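Local coordinates for protein formimidoylglutamase (Bacillus subtilis, PDB 3M1R) that hydrolyses N-formimidoyl-L-glutamate to L-glutamate and formamide in histidine degradation, using two manganese ions per subunit, at residues Ile242-Asp247 with Asp268-Ala273. Numbering follows the deposited sequence.
Sequences ISVDMD and DELLEA. With CA (calcium ion), chain B; CA (calcium ion), chain C.
One methyl group of Leu270, CD2, makes the nearest approaches to both Val244 and the selenium of selenomethionine Met246. Leu270 CG lies anti to the backbone N (chi1 180°), which carries the branch out from the helix toward the strand. There Leu270 CD2 meets Val244 CG1 at 4.0 Å, the two side chains crossing at a slant, and Met246 SE at 4.2 Å. Met246 does not aim its CB at the helix; the first two turns of its chain (chi1 -69°, chi2 -64°) bring the selenium over. No hydrogen bond crosses, and Phe152 of strand 147-152 packs on both Val244 and Leu270. Strand 239-245, helix 267-278 and strand 283-289 form a beta-alpha-beta unit of the arginase fold, its two strands neighbours in the parallel sheet. While Val244 points to the helix, Asp245 points away. Asp245 OD2 bridges the two calcium ions, 2.6 Å from that of chain B and 2.5 Å from that of chain C. Past the strand end, Asp247 grips the chain B ion with both oxygens, OD1 at 2.4 Å and OD2 at 2.5 Å. Asn130, Asp153, His155 and Asp157 supply further ligands to the two sites, which probably hold manganese in the working enzyme.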
loop_
_atom_site.group_PDB
_atom_site.type_symbol
_atom_site.label_atom_id
_atom_site.label_comp_id
_atom_site.label_asym_id
_atom_site.label_seq_id
_atom_site.Cartn_x
_atom_site.Cartn_y
_atom_site.Cartn_z
ATOM N N ILE D 242 11.737 -31.193 12.498
ATOM C CA ILE D 242 11.084 -30.006 13.003
ATOM C C ILE D 242 10.328 -29.333 11.868
ATOM O O ILE D 242 10.936 -28.894 10.894
ATOM C CB ILE D 242 12.105 -29.000 13.559
ATOM C CG1 ILE D 242 12.931 -29.610 14.692
ATOM C CG2 ILE D 242 11.404 -27.736 14.044
ATOM C CD1 ILE D 242 14.002 -28.653 15.173
ATOM N N SER D 243 9.006 -29.260 11.992
ATOM C CA SER D 243 8.191 -28.558 11.006
ATOM C C SER D 243 7.607 -27.289 11.592
ATOM O O SER D 243 6.741 -27.331 12.468
ATOM C CB SER D 243 7.062 -29.451 10.478
ATOM O OG SER D 243 6.374 -28.809 9.405
ATOM N N VAL D 244 8.076 -26.153 11.102
ATOM C CA VAL D 244 7.564 -24.886 11.587
ATOM C C VAL D 244 6.586 -24.266 10.599
ATOM O O VAL D 244 6.969 -23.838 9.509
ATOM C CB VAL D 244 8.677 -23.878 11.851
ATOM C CG1 VAL D 244 8.047 -22.579 12.371
ATOM C CG2 VAL D 244 9.659 -24.448 12.851
ATOM N N ASP D 245 5.319 -24.240 10.989
ATOM C CA ASP D 245 4.293 -23.548 10.230
ATOM C C ASP D 245 4.174 -22.188 10.891
ATOM O O ASP D 245 3.806 -22.077 12.052
ATOM C CB ASP D 245 2.981 -24.316 10.305
ATOM C CG ASP D 245 1.838 -23.622 9.567
ATOM O OD1 ASP D 245 1.830 -22.391 9.394
ATOM O OD2 ASP D 245 0.934 -24.349 9.149
HETATM N N MSE D 246 4.533 -21.153 10.152
HETATM C CA MSE D 246 4.689 -19.833 10.750
HETATM C C MSE D 246 3.377 -19.280 11.281
HETATM O O MSE D 246 3.380 -18.359 12.092
HETATM C CB MSE D 246 5.352 -18.852 9.766
HETATM C CG MSE D 246 6.827 -19.182 9.471
HETATM SE SE MSE D 246 8.047 -19.053 11.027
HETATM C CE MSE D 246 8.091 -17.096 11.134
ATOM N N ASP D 247 2.249 -19.855 10.865
ATOM C CA ASP D 247 0.978 -19.323 11.343
ATOM C C ASP D 247 0.671 -19.737 12.780
ATOM O O ASP D 247 -0.324 -19.301 13.349
ATOM C CB ASP D 247 -0.193 -19.590 10.379
ATOM C CG ASP D 247 -0.572 -21.047 10.302
ATOM O OD1 ASP D 247 -0.332 -21.802 11.289
ATOM O OD2 ASP D 247 -1.120 -21.430 9.242
ATOM N N ASP D 268 9.950 -14.612 19.760
ATOM C CA ASP D 268 11.047 -14.928 20.668
ATOM C C ASP D 268 10.815 -16.255 21.411
ATOM O O ASP D 268 11.751 -17.022 21.643
ATOM C CB ASP D 268 11.275 -13.775 21.644
ATOM C CG ASP D 268 10.011 -13.356 22.349
ATOM O OD1 ASP D 268 9.521 -14.129 23.198
ATOM O OD2 ASP D 268 9.505 -12.251 22.052
ATOM N N GLU D 269 9.565 -16.514 21.774
ATOM C CA GLU D 269 9.143 -17.808 22.303
ATOM C C GLU D 269 9.442 -18.941 21.315
ATOM O O GLU D 269 9.955 -19.983 21.694
ATOM C CB GLU D 269 7.641 -17.783 22.500
ATOM C CG GLU D 269 7.159 -18.050 23.877
ATOM C CD GLU D 269 5.644 -18.021 23.929
ATOM O OE1 GLU D 269 5.026 -17.241 23.155
ATOM O OE2 GLU D 269 5.072 -18.797 24.723
ATOM N N LEU D 270 9.093 -18.742 20.047
ATOM C CA LEU D 270 9.359 -19.751 19.024
ATOM C C LEU D 270 10.862 -19.940 18.839
ATOM O O LEU D 270 11.354 -21.075 18.781
ATOM C CB LEU D 270 8.695 -19.370 17.686
ATOM C CG LEU D 270 8.844 -20.288 16.457
ATOM C CD1 LEU D 270 8.371 -21.710 16.761
ATOM C CD2 LEU D 270 8.102 -19.714 15.196
ATOM N N LEU D 271 11.598 -18.832 18.744
ATOM C CA LEU D 271 13.028 -18.930 18.459
ATOM C C LEU D 271 13.710 -19.766 19.550
ATOM O O LEU D 271 14.547 -20.617 19.257
ATOM C CB LEU D 271 13.673 -17.548 18.336
ATOM C CG LEU D 271 13.161 -16.633 17.210
ATOM C CD1 LEU D 271 13.826 -15.255 17.291
ATOM C CD2 LEU D 271 13.425 -17.248 15.856
ATOM N N GLU D 272 13.328 -19.536 20.800
ATOM C CA GLU D 272 13.953 -20.229 21.924
ATOM C C GLU D 272 13.655 -21.719 21.834
ATOM O O GLU D 272 14.523 -22.546 22.066
ATOM C CB GLU D 272 13.456 -19.651 23.253
ATOM C CG GLU D 272 14.435 -19.778 24.407
ATOM C CD GLU D 272 15.763 -19.078 24.136
ATOM O OE1 GLU D 272 16.777 -19.472 24.749
ATOM O OE2 GLU D 272 15.802 -18.141 23.309
ATOM N N ALA D 273 12.422 -22.051 21.464
ATOM C CA ALA D 273 11.988 -23.449 21.380
ATOM C C ALA D 273 12.713 -24.199 20.267
ATOM O O ALA D 273 13.205 -25.306 20.467
ATOM C CB ALA D 273 10.465 -23.533 21.184
HETATM CA CA CA B . -1.309 -23.691 10.216
HETATM CA CA CA C . -1.107 -25.837 8.997
#